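Local atomic coordinates of mevalonate 3-kinase (Thermoplasma acidophilum, PDB entry 4RKS), a protein that phosphorylates (R)-mevalonate at its 3-hydroxyl with ATP, giving mevalonate 3-phosphate in the alternative isoprenoid pathway of extreme acidophiles. Residues A[79-84]-A[115-120]; A[98-103]-A[148-153]; A[169-174]-A[229-234]; A[286-291]-A[300-305]. All blocks are in the same frame, centred on the assembly; numbering follows the deposited sequence.

How the contacts relate
Contact 1 and contact 4 are pairings of neighbouring beta strands, parallel in the N-terminal region and antiparallel in the C-terminal one, and lie about 34 Å apart between centres. Backbone hydrogen bonds carry both, with waters at their margins; contact 4 is buried, whereas contact 1 runs from a buried face to an exposed turn and holds five ATP-binding residues. Contact 3 is also buried but wholly different in chemistry, an apolar meeting of strand 169-174 with helix 220-238 across the two family regions. Contact 2 is the smallest and lies towards the surface, depending mostly on one tyrosine; helix 101-108, where its first segment ends, precedes strand 113-120 of contact 1.

Contact 1 (A[79-84]-A[115-120]); sequences IYFNGT and YSSQNF
The rings of Phe81 and Tyr115 meet obliquely, planes 82° apart, with Phe81 CE1 3.7 Å from Tyr115 CE2. CG2 of Ile79 comes up to the edge of the Tyr115 ring, 3.7 Å from its CD2, while a water lies at the edge of the Phe81 ring and in its plane. A chi1 of 165° turns the Tyr115 ring away from its own N and along this sheet face, past Ile79 to Phe81. The backbones underneath run parallel, paired Ile79 with Tyr115 through Phe81 with Ser117: Tyr80 N donates to Tyr115 O, Ser117 N to Tyr80 O, and Asn82 N to Ser117 O. Strand 113-120 is flanked on its other edge by strand 66-73, and 79-84 leaves it through a type I' turn, Phe81 to Thr84. Five residues here, Tyr115 to Asn119, bind ATP. Past the strand's end the Asn82 side chain takes over from the backbone: its OD1 accepts Asn119 N at 2.8 Å, in the carbonyl plane on a lone pair and nearly straight at hydrogen (169°). OD1 also accepts from the water at the Phe81 edge, which links it to Ser117 OG. In the Asn119 side-chain amide, OD1 is held by Ser67 OG and ND2 by Leu123 O.

Contact 2 (A[98-103]-A[148-153]); sequences DRYSSV and HDVEND
Tyr100 faces Val150 and Asp153 from a break in the chain, where it leaves the helical conformation after helix 92-99 and takes the N-cap position of helix 101-108; the nearest CA atoms across the contact, those of Arg99 and Asp153, are still 8.2 Å apart. Side chains must therefore bridge the space. The Tyr100 ring reaches straight for helix 147-154 and ends with its hydroxyl between Val150 and Asp153. There OH is placed to donate to Asp153 OD2, though the modelled 2.4 Å is so short that the exact distance is doubtful. The carboxylate oxygen sits at the ring edge, near the ring plane, but the carboxylate itself is turned 73° from the ring. The same hydroxyl rests on apolar atoms of Val150, 3.4 Å from its CA and 3.6 Å from its CG2. Arg99 adds charge without a bond: its NE lies 4.0 Å from Asp153 OD2, but the oxygen stands far from the plane of the guanidinium, and the attraction is one of charge alone. A bend at chi2 (64°) folds the arginine back, bringing NH2 above one face of the Tyr100 ring, toward its rim. Nearby positive charge would be expected to steady the carboxylate as an anion. Tyr100 also touches Ile138 of helix 128-141 and Leu145 in the loop leading to helix 147-154, and so packs against both of those helices from the junction of helices 92-99 and 101-108.

Contact 3 (A[169-174]-A[229-234]); sequences LTITWS and EHAHMI
Ile171 and Ala231 form the middle of this contact, their CA atoms 6.6 Å apart. The methyl of Ala231 meets both branches of the isoleucine, CD1 and CG2, and Ile171 CD1 also reaches the carbonyl of Ala231, 3.2 Å from its O. At one end Leu169 CD2 meets Ile234 CG2 at 3.8 Å. At the other, the far rim of the Trp173 indole lies over one face of the His232 ring, CH2 standing 3.6 Å above it toward its rim; the two planes are 45° apart, an oblique pair. Ile171 CG2, from the same strand, sits over the centre of the indole, and Trp173 NE1 donates to Glu182 OE1 of the neighbouring strand 179-185. On its two edges the strand pairs with antiparallel neighbours 53-59 and 179-185, while helix 243-262 adds Ile246 to the surroundings of Leu169. The axis of 229-234, in helix 220-238, runs at 144° to that of 169-174, joining the N-terminal region to the C-terminal one, with the Ile234 side chain about 11 Å from bound mevalonate. Since carbon-to-carbon packing and a ring pair do nearly all the work, the junction probably relies on shape and exclusion of water rather than on directional bonds between these segments.

Contact 4 (A[286-291]-A[300-305]); sequences DYWNAY and YVAVES
Tyr300 enters the contact through its backbone, its O lying 3.1 Å from Tyr291 CA in a CA-H...O contact; its ring leads away towards Ala197 of strand 193-199. Val301 follows on the face it shares with Asn289 and Tyr291: its CG1 is 3.9 Å from Asn289 CB, and Leu280 and Leu311 from helices 271-283 and 308-312 also touch it. Ala302 makes the backbone bonds of the pair with Ala290. Its N donates to Ala290 O at 2.8 Å, nearly along the C=O axis, and its O receives Ala290 N in a weak bond of 3.3 Å. This is the hydrogen-bonded pair of an antiparallel hairpin, strands 289-292 and 298-304; strand 193-199 flanks the latter on its other edge, and helix 243-262 covers the alanine face with Phe247. Ala302 CB also touches Trp288 CH2 at 3.8 Å, the indole being swung over this face because its CG stands anti to the backbone N (chi1 180°). The indole NE1 is bonded to Asp248 of that helix. At Val303, CG2 meets the edge of the Tyr287 ring, 3.9 Å from CE2. Glu304 closes the run by water. One water gives hydrogens to Trp288 O and to Glu304 OE1 and accepts from Glu304 N, so three polar groups share it; a second accepts from Trp288 N, but its contact with OE1 is modelled too short to be relied on. The other carboxylate oxygen, OE2, forms a salt bridge with Lys244, whose ammonium also makes a cation-pi contact with the Trp288 ring.

Contact 1 (A[79-84]-A[115-120])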
# COMPACT_ATOMS: atom_id res chain seq x y z
N ILE A 79 -16.89 1.06 15.15
CA ILE A 79 -15.71 0.73 14.35
C ILE A 79 -14.91 -0.30 15.12
O ILE A 79 -14.57 -0.07 16.28
CB ILE A 79 -14.82 1.95 14.08
CG1 ILE A 79 -15.64 3.11 13.51
CG2 ILE A 79 -13.64 1.57 13.20
CD1 ILE A 79 -16.36 2.77 12.27
N TYR A 80 -14.61 -1.43 14.49
CA TYR A 80 -13.83 -2.49 15.13
C TYR A 80 -12.61 -2.87 14.30
O TYR A 80 -12.73 -3.10 13.10
CB TYR A 80 -14.68 -3.76 15.36
CG TYR A 80 -15.84 -3.60 16.31
CD1 TYR A 80 -15.64 -3.61 17.69
CD2 TYR A 80 -17.14 -3.47 15.84
CE1 TYR A 80 -16.71 -3.46 18.57
CE2 TYR A 80 -18.21 -3.32 16.71
CZ TYR A 80 -17.99 -3.31 18.07
OH TYR A 80 -19.05 -3.19 18.94
N PHE A 81 -11.46 -2.98 14.96
CA PHE A 81 -10.22 -3.46 14.34
C PHE A 81 -9.76 -4.75 15.01
O PHE A 81 -9.34 -4.73 16.16
CB PHE A 81 -9.14 -2.38 14.41
CG PHE A 81 -9.43 -1.17 13.56
CD1 PHE A 81 -9.42 -1.27 12.17
CD2 PHE A 81 -9.73 0.05 14.14
CE1 PHE A 81 -9.70 -0.15 11.37
CE2 PHE A 81 -10.01 1.17 13.34
CZ PHE A 81 -9.99 1.06 11.96
N ASN A 82 -9.86 -5.86 14.28
CA ASN A 82 -9.65 -7.20 14.82
C ASN A 82 -10.36 -7.44 16.14
O ASN A 82 -9.80 -8.05 17.06
CB ASN A 82 -8.16 -7.48 14.97
CG ASN A 82 -7.49 -7.85 13.66
OD1 ASN A 82 -7.94 -7.44 12.58
ND2 ASN A 82 -6.42 -8.63 13.74
N GLY A 83 -11.59 -6.97 16.25
CA GLY A 83 -12.39 -7.22 17.43
C GLY A 83 -12.22 -6.16 18.51
O GLY A 83 -12.92 -6.20 19.52
N THR A 84 -11.31 -5.21 18.30
CA THR A 84 -11.10 -4.15 19.29
C THR A 84 -11.79 -2.87 18.84
O THR A 84 -11.50 -2.34 17.77
CB THR A 84 -9.59 -3.87 19.54
OG1 THR A 84 -8.97 -5.07 20.02
CG2 THR A 84 -9.41 -2.79 20.60
N TYR A 115 -18.57 -0.68 10.95
CA TYR A 115 -17.44 -1.19 10.18
C TYR A 115 -16.63 -2.16 11.04
O TYR A 115 -16.23 -1.82 12.14
CB TYR A 115 -16.56 -0.02 9.69
CG TYR A 115 -15.16 -0.37 9.18
CD1 TYR A 115 -14.96 -1.22 8.09
CD2 TYR A 115 -14.03 0.18 9.78
CE1 TYR A 115 -13.67 -1.51 7.64
CE2 TYR A 115 -12.76 -0.10 9.33
CZ TYR A 115 -12.58 -0.94 8.27
OH TYR A 115 -11.30 -1.20 7.84
N SER A 116 -16.39 -3.35 10.52
CA SER A 116 -15.62 -4.36 11.22
C SER A 116 -14.52 -4.86 10.29
O SER A 116 -14.78 -5.28 9.14
CB SER A 116 -16.52 -5.51 11.69
OG SER A 116 -15.74 -6.51 12.34
N SER A 117 -13.30 -4.77 10.79
CA SER A 117 -12.09 -5.13 10.06
C SER A 117 -11.40 -6.35 10.68
O SER A 117 -11.25 -6.41 11.91
CB SER A 117 -11.13 -3.93 10.06
OG SER A 117 -9.91 -4.29 9.46
N GLN A 118 -10.99 -7.31 9.85
CA GLN A 118 -10.11 -8.40 10.27
C GLN A 118 -8.92 -8.48 9.32
O GLN A 118 -9.08 -8.79 8.14
CB GLN A 118 -10.85 -9.74 10.33
CG GLN A 118 -12.11 -9.70 11.24
CD GLN A 118 -12.72 -11.08 11.52
OE1 GLN A 118 -12.03 -12.10 11.46
NE2 GLN A 118 -14.01 -11.10 11.85
N ASN A 119 -7.73 -8.17 9.84
CA ASN A 119 -6.48 -8.27 9.09
C ASN A 119 -5.74 -9.59 9.31
O ASN A 119 -5.68 -10.09 10.44
CB ASN A 119 -5.55 -7.12 9.46
CG ASN A 119 -6.07 -5.78 8.97
OD1 ASN A 119 -7.14 -5.71 8.38
ND2 ASN A 119 -5.31 -4.72 9.23
N PHE A 120 -5.18 -10.14 8.24
CA PHE A 120 -4.45 -11.41 8.32
C PHE A 120 -3.07 -11.27 7.70
O PHE A 120 -2.96 -10.92 6.54
CB PHE A 120 -5.22 -12.52 7.60
CG PHE A 120 -6.63 -12.69 8.08
CD1 PHE A 120 -7.64 -11.85 7.62
CD2 PHE A 120 -6.95 -13.67 9.01
CE1 PHE A 120 -8.94 -11.99 8.07
CE2 PHE A 120 -8.25 -13.82 9.45
CZ PHE A 120 -9.25 -12.97 8.98
O HOH W 1 -13.17 -6.44 13.76
O HOH W 2 -8.03 -4.72 11.54

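Contact 2 (A[98-103]-A[148-153])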
# COMPACT_ATOMS: atom_id res chain seq x y z
N ASP A 98 -20.24 8.50 6.36
CA ASP A 98 -21.24 9.57 6.27
C ASP A 98 -21.40 10.09 4.84
O ASP A 98 -22.53 10.34 4.40
CB ASP A 98 -20.91 10.75 7.20
CG ASP A 98 -21.03 10.39 8.67
OD1 ASP A 98 -21.79 9.45 9.00
OD2 ASP A 98 -20.38 11.06 9.50
N ARG A 99 -20.29 10.25 4.14
CA ARG A 99 -20.31 10.74 2.75
C ARG A 99 -21.17 9.87 1.82
O ARG A 99 -21.80 10.38 0.90
CB ARG A 99 -18.88 10.85 2.22
CG ARG A 99 -18.75 11.03 0.70
CD ARG A 99 -19.36 12.33 0.19
NE ARG A 99 -19.05 12.57 -1.22
CZ ARG A 99 -19.81 12.16 -2.25
NH1 ARG A 99 -19.43 12.43 -3.49
NH2 ARG A 99 -20.94 11.50 -2.04
N TYR A 100 -21.21 8.56 2.07
CA TYR A 100 -21.97 7.66 1.22
C TYR A 100 -23.24 7.16 1.91
O TYR A 100 -23.68 6.03 1.69
CB TYR A 100 -21.08 6.48 0.76
CG TYR A 100 -20.01 6.99 -0.18
CD1 TYR A 100 -20.27 7.11 -1.54
CD2 TYR A 100 -18.77 7.43 0.30
CE1 TYR A 100 -19.32 7.60 -2.41
CE2 TYR A 100 -17.81 7.93 -0.56
CZ TYR A 100 -18.10 8.01 -1.92
OH TYR A 100 -17.16 8.50 -2.80
N SER A 101 -23.82 8.02 2.75
CA SER A 101 -25.02 7.65 3.49
C SER A 101 -26.18 7.27 2.58
O SER A 101 -26.97 6.38 2.91
CB SER A 101 -25.43 8.79 4.43
OG SER A 101 -25.71 9.96 3.69
N SER A 102 -26.29 7.92 1.42
CA SER A 102 -27.37 7.60 0.49
C SER A 102 -27.23 6.18 -0.05
O SER A 102 -28.23 5.49 -0.26
CB SER A 102 -27.41 8.61 -0.66
OG SER A 102 -26.20 8.60 -1.40
N VAL A 103 -25.99 5.74 -0.25
CA VAL A 103 -25.75 4.38 -0.71
C VAL A 103 -26.26 3.38 0.32
O VAL A 103 -26.93 2.40 -0.03
CB VAL A 103 -24.25 4.11 -0.99
CG1 VAL A 103 -24.02 2.62 -1.29
CG2 VAL A 103 -23.77 4.95 -2.16
N HIS A 148 -12.47 6.18 -9.06
CA HIS A 148 -11.49 7.25 -8.89
C HIS A 148 -12.02 8.37 -7.99
O HIS A 148 -11.24 9.01 -7.27
CB HIS A 148 -11.07 7.83 -10.25
CG HIS A 148 -10.43 6.83 -11.15
ND1 HIS A 148 -9.08 6.51 -11.06
CD2 HIS A 148 -10.93 6.07 -12.14
CE1 HIS A 148 -8.80 5.60 -11.97
NE2 HIS A 148 -9.90 5.30 -12.64
N ASP A 149 -13.34 8.60 -8.02
CA ASP A 149 -13.99 9.53 -7.08
C ASP A 149 -14.03 8.96 -5.67
O ASP A 149 -13.73 9.66 -4.71
CB ASP A 149 -15.44 9.85 -7.51
CG ASP A 149 -15.52 10.86 -8.65
OD1 ASP A 149 -14.57 11.65 -8.82
OD2 ASP A 149 -16.54 10.86 -9.36
N VAL A 150 -14.43 7.69 -5.54
CA VAL A 150 -14.48 7.05 -4.22
C VAL A 150 -13.08 7.08 -3.58
O VAL A 150 -12.93 7.37 -2.38
CB VAL A 150 -15.00 5.58 -4.29
CG1 VAL A 150 -14.82 4.85 -2.95
CG2 VAL A 150 -16.44 5.53 -4.71
N GLU A 151 -12.06 6.83 -4.40
CA GLU A 151 -10.68 6.86 -3.95
C GLU A 151 -10.32 8.16 -3.23
O GLU A 151 -9.61 8.13 -2.23
CB GLU A 151 -9.72 6.67 -5.11
CG GLU A 151 -8.26 6.58 -4.65
CD GLU A 151 -7.28 6.50 -5.81
OE1 GLU A 151 -7.62 5.90 -6.84
OE2 GLU A 151 -6.16 7.06 -5.69
N ASN A 152 -10.78 9.30 -3.75
CA ASN A 152 -10.49 10.60 -3.13
C ASN A 152 -10.93 10.62 -1.67
O ASN A 152 -10.21 11.11 -0.80
CB ASN A 152 -11.17 11.74 -3.90
CG ASN A 152 -10.50 12.03 -5.24
OD1 ASN A 152 -9.29 11.93 -5.37
ND2 ASN A 152 -11.30 12.39 -6.24
N ASP A 153 -12.11 10.06 -1.40
CA ASP A 153 -12.64 9.94 -0.04
C ASP A 153 -11.88 8.92 0.82
O ASP A 153 -11.76 9.10 2.04
CB ASP A 153 -14.13 9.57 -0.07
CG ASP A 153 -14.99 10.61 -0.82
OD1 ASP A 153 -14.82 11.82 -0.56
OD2 ASP A 153 -15.82 10.21 -1.67

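Contact 3 (A[169-174]-A[229-234])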
# COMPACT_ATOMS: atom_id res chain seq x y z
N LEU A 169 0.32 -3.09 -10.57
CA LEU A 169 1.21 -1.94 -10.49
C LEU A 169 0.42 -0.70 -10.86
O LEU A 169 -0.23 -0.68 -11.90
CB LEU A 169 2.40 -2.09 -11.44
CG LEU A 169 3.32 -0.89 -11.63
CD1 LEU A 169 4.02 -0.55 -10.32
CD2 LEU A 169 4.35 -1.16 -12.75
N THR A 170 0.48 0.31 -10.00
CA THR A 170 -0.23 1.55 -10.24
C THR A 170 0.71 2.73 -10.11
O THR A 170 1.79 2.62 -9.50
CB THR A 170 -1.40 1.75 -9.26
OG1 THR A 170 -0.90 1.70 -7.92
CG2 THR A 170 -2.49 0.69 -9.47
N ILE A 171 0.30 3.84 -10.71
CA ILE A 171 0.90 5.13 -10.48
C ILE A 171 -0.19 6.05 -9.96
O ILE A 171 -1.30 6.06 -10.49
CB ILE A 171 1.53 5.73 -11.76
CG1 ILE A 171 2.80 4.98 -12.16
CG2 ILE A 171 1.81 7.22 -11.58
CD1 ILE A 171 3.27 5.34 -13.53
N THR A 172 0.11 6.81 -8.91
CA THR A 172 -0.84 7.80 -8.44
C THR A 172 -0.23 9.17 -8.69
O THR A 172 0.66 9.59 -7.95
CB THR A 172 -1.19 7.61 -6.98
OG1 THR A 172 -1.81 6.33 -6.82
CG2 THR A 172 -2.16 8.70 -6.49
N TRP A 173 -0.68 9.81 -9.77
CA TRP A 173 -0.24 11.16 -10.14
C TRP A 173 -0.80 12.16 -9.15
O TRP A 173 -1.94 12.02 -8.73
CB TRP A 173 -0.72 11.53 -11.56
CG TRP A 173 -0.36 10.51 -12.61
CD1 TRP A 173 -1.16 9.52 -13.11
CD2 TRP A 173 0.91 10.35 -13.26
NE1 TRP A 173 -0.49 8.77 -14.04
CE2 TRP A 173 0.79 9.25 -14.14
CE3 TRP A 173 2.13 11.03 -13.18
CZ2 TRP A 173 1.85 8.83 -14.95
CZ3 TRP A 173 3.18 10.61 -13.98
CH2 TRP A 173 3.03 9.51 -14.85
N SER A 174 -0.03 13.18 -8.79
CA SER A 174 -0.51 14.16 -7.82
C SER A 174 0.31 15.44 -7.86
O SER A 174 1.54 15.41 -7.98
CB SER A 174 -0.49 13.59 -6.40
OG SER A 174 -0.97 14.55 -5.46
N GLU A 229 9.28 12.03 -12.40
CA GLU A 229 10.10 11.51 -13.50
C GLU A 229 10.21 9.99 -13.48
O GLU A 229 10.13 9.35 -14.52
CB GLU A 229 11.51 12.11 -13.45
CG GLU A 229 11.53 13.60 -13.78
CD GLU A 229 12.85 14.27 -13.46
OE1 GLU A 229 13.85 13.55 -13.23
OE2 GLU A 229 12.89 15.52 -13.45
N HIS A 230 10.42 9.43 -12.29
CA HIS A 230 10.54 7.98 -12.16
C HIS A 230 9.24 7.29 -12.56
O HIS A 230 9.27 6.25 -13.20
CB HIS A 230 10.93 7.61 -10.74
CG HIS A 230 12.36 7.88 -10.42
ND1 HIS A 230 12.89 7.72 -9.15
CD2 HIS A 230 13.38 8.32 -11.19
CE1 HIS A 230 14.17 8.04 -9.17
NE2 HIS A 230 14.50 8.41 -10.39
N ALA A 231 8.10 7.87 -12.18
CA ALA A 231 6.82 7.28 -12.57
C ALA A 231 6.65 7.26 -14.10
O ALA A 231 6.15 6.28 -14.65
CB ALA A 231 5.66 8.03 -11.91
N HIS A 232 7.08 8.33 -14.78
CA HIS A 232 7.05 8.31 -16.24
C HIS A 232 7.97 7.22 -16.79
O HIS A 232 7.62 6.54 -17.74
CB HIS A 232 7.45 9.68 -16.83
CG HIS A 232 6.30 10.64 -16.93
ND1 HIS A 232 6.27 11.85 -16.26
CD2 HIS A 232 5.14 10.57 -17.62
CE1 HIS A 232 5.14 12.48 -16.54
NE2 HIS A 232 4.44 11.73 -17.37
N MET A 233 9.13 7.03 -16.15
CA MET A 233 10.03 5.97 -16.57
C MET A 233 9.39 4.61 -16.38
O MET A 233 9.59 3.71 -17.18
CB MET A 233 11.36 6.08 -15.83
CG MET A 233 12.13 7.35 -16.17
SD MET A 233 13.64 7.57 -15.22
CE MET A 233 14.57 6.12 -15.72
N ILE A 234 8.59 4.45 -15.33
CA ILE A 234 7.90 3.19 -15.10
C ILE A 234 6.81 2.95 -16.14
O ILE A 234 6.70 1.85 -16.68
CB ILE A 234 7.32 3.13 -13.68
CG1 ILE A 234 8.48 2.98 -12.68
CG2 ILE A 234 6.32 1.96 -13.52
CD1 ILE A 234 8.07 3.15 -11.26

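Contact 4 (A[286-291]-A[300-305])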
# COMPACT_ATOMS: atom_id res chain seq x y z
N ASP A 286 25.55 -12.90 -9.32
CA ASP A 286 25.26 -14.30 -9.61
C ASP A 286 23.89 -14.47 -10.29
O ASP A 286 23.77 -15.08 -11.35
CB ASP A 286 25.34 -15.11 -8.30
CG ASP A 286 25.06 -16.60 -8.50
OD1 ASP A 286 25.09 -17.08 -9.64
OD2 ASP A 286 24.81 -17.29 -7.49
N TYR A 287 22.84 -13.92 -9.67
CA TYR A 287 21.54 -13.87 -10.31
C TYR A 287 20.85 -12.55 -9.98
O TYR A 287 21.17 -11.91 -8.99
CB TYR A 287 20.67 -15.06 -9.91
CG TYR A 287 20.38 -15.23 -8.43
CD1 TYR A 287 21.26 -15.93 -7.60
CD2 TYR A 287 19.20 -14.74 -7.87
CE1 TYR A 287 20.98 -16.11 -6.25
CE2 TYR A 287 18.91 -14.91 -6.53
CZ TYR A 287 19.81 -15.59 -5.72
OH TYR A 287 19.51 -15.76 -4.38
N TRP A 288 19.91 -12.13 -10.83
CA TRP A 288 19.29 -10.82 -10.67
C TRP A 288 18.47 -10.70 -9.39
O TRP A 288 17.71 -11.60 -9.01
CB TRP A 288 18.40 -10.49 -11.87
CG TRP A 288 17.72 -9.14 -11.75
CD1 TRP A 288 18.24 -7.92 -12.11
CD2 TRP A 288 16.41 -8.88 -11.23
NE1 TRP A 288 17.32 -6.92 -11.84
CE2 TRP A 288 16.19 -7.49 -11.30
CE3 TRP A 288 15.40 -9.70 -10.71
CZ2 TRP A 288 15.00 -6.90 -10.89
CZ3 TRP A 288 14.22 -9.11 -10.29
CH2 TRP A 288 14.03 -7.72 -10.37
N ASN A 289 18.63 -9.57 -8.72
CA ASN A 289 17.67 -9.14 -7.71
C ASN A 289 17.66 -7.63 -7.65
O ASN A 289 18.56 -6.98 -8.20
CB ASN A 289 17.98 -9.72 -6.34
CG ASN A 289 19.16 -9.05 -5.67
OD1 ASN A 289 19.06 -7.92 -5.18
ND2 ASN A 289 20.29 -9.75 -5.65
N ALA A 290 16.65 -7.09 -6.99
CA ALA A 290 16.55 -5.67 -6.66
C ALA A 290 15.74 -5.57 -5.38
O ALA A 290 14.81 -6.36 -5.18
CB ALA A 290 15.90 -4.88 -7.78
N TYR A 291 16.08 -4.62 -4.50
CA TYR A 291 15.35 -4.51 -3.24
C TYR A 291 14.64 -3.17 -3.08
O TYR A 291 15.00 -2.19 -3.70
CB TYR A 291 16.30 -4.71 -2.05
CG TYR A 291 17.13 -3.49 -1.74
CD1 TYR A 291 18.35 -3.29 -2.36
CD2 TYR A 291 16.69 -2.54 -0.82
CE1 TYR A 291 19.11 -2.18 -2.09
CE2 TYR A 291 17.45 -1.43 -0.55
CZ TYR A 291 18.65 -1.25 -1.18
OH TYR A 291 19.41 -0.14 -0.91
N TYR A 300 12.31 -5.72 1.03
CA TYR A 300 11.55 -6.45 0.01
C TYR A 300 12.42 -6.74 -1.19
O TYR A 300 12.91 -5.82 -1.84
CB TYR A 300 10.33 -5.64 -0.43
CG TYR A 300 9.35 -5.31 0.66
CD1 TYR A 300 8.45 -6.27 1.12
CD2 TYR A 300 9.28 -4.03 1.20
CE1 TYR A 300 7.53 -5.97 2.10
CE2 TYR A 300 8.37 -3.72 2.18
CZ TYR A 300 7.50 -4.69 2.63
OH TYR A 300 6.59 -4.40 3.60
N VAL A 301 12.64 -8.01 -1.50
CA VAL A 301 13.56 -8.36 -2.57
C VAL A 301 12.86 -9.03 -3.75
O VAL A 301 12.36 -10.16 -3.65
CB VAL A 301 14.69 -9.29 -2.06
CG1 VAL A 301 15.73 -9.48 -3.13
CG2 VAL A 301 15.32 -8.68 -0.83
N ALA A 302 12.80 -8.29 -4.86
CA ALA A 302 12.31 -8.82 -6.12
C ALA A 302 13.30 -9.82 -6.69
O ALA A 302 14.50 -9.59 -6.65
CB ALA A 302 12.06 -7.70 -7.11
N VAL A 303 12.78 -10.91 -7.26
CA VAL A 303 13.62 -11.95 -7.81
C VAL A 303 12.85 -12.72 -8.89
O VAL A 303 11.61 -12.81 -8.85
CB VAL A 303 14.11 -12.91 -6.69
CG1 VAL A 303 12.94 -13.66 -6.06
CG2 VAL A 303 15.17 -13.91 -7.19
N GLU A 304 13.57 -13.28 -9.85
CA GLU A 304 12.94 -14.16 -10.84
C GLU A 304 12.46 -15.43 -10.16
O GLU A 304 13.11 -15.95 -9.23
CB GLU A 304 13.89 -14.48 -11.98
CG GLU A 304 14.18 -13.29 -12.87
CD GLU A 304 15.44 -13.49 -13.70
OE1 GLU A 304 16.51 -13.73 -13.10
OE2 GLU A 304 15.37 -13.39 -14.94
N SER A 305 11.33 -15.94 -10.61
CA SER A 305 10.66 -17.05 -9.94
C SER A 305 11.60 -18.26 -9.79
O SER A 305 11.59 -18.92 -8.75
CB SER A 305 9.39 -17.44 -10.69
OG SER A 305 8.31 -16.59 -10.31
O HOH W 3 16.49 -13.57 -10.37
O HOH W 4 18.94 -13.87 -13.13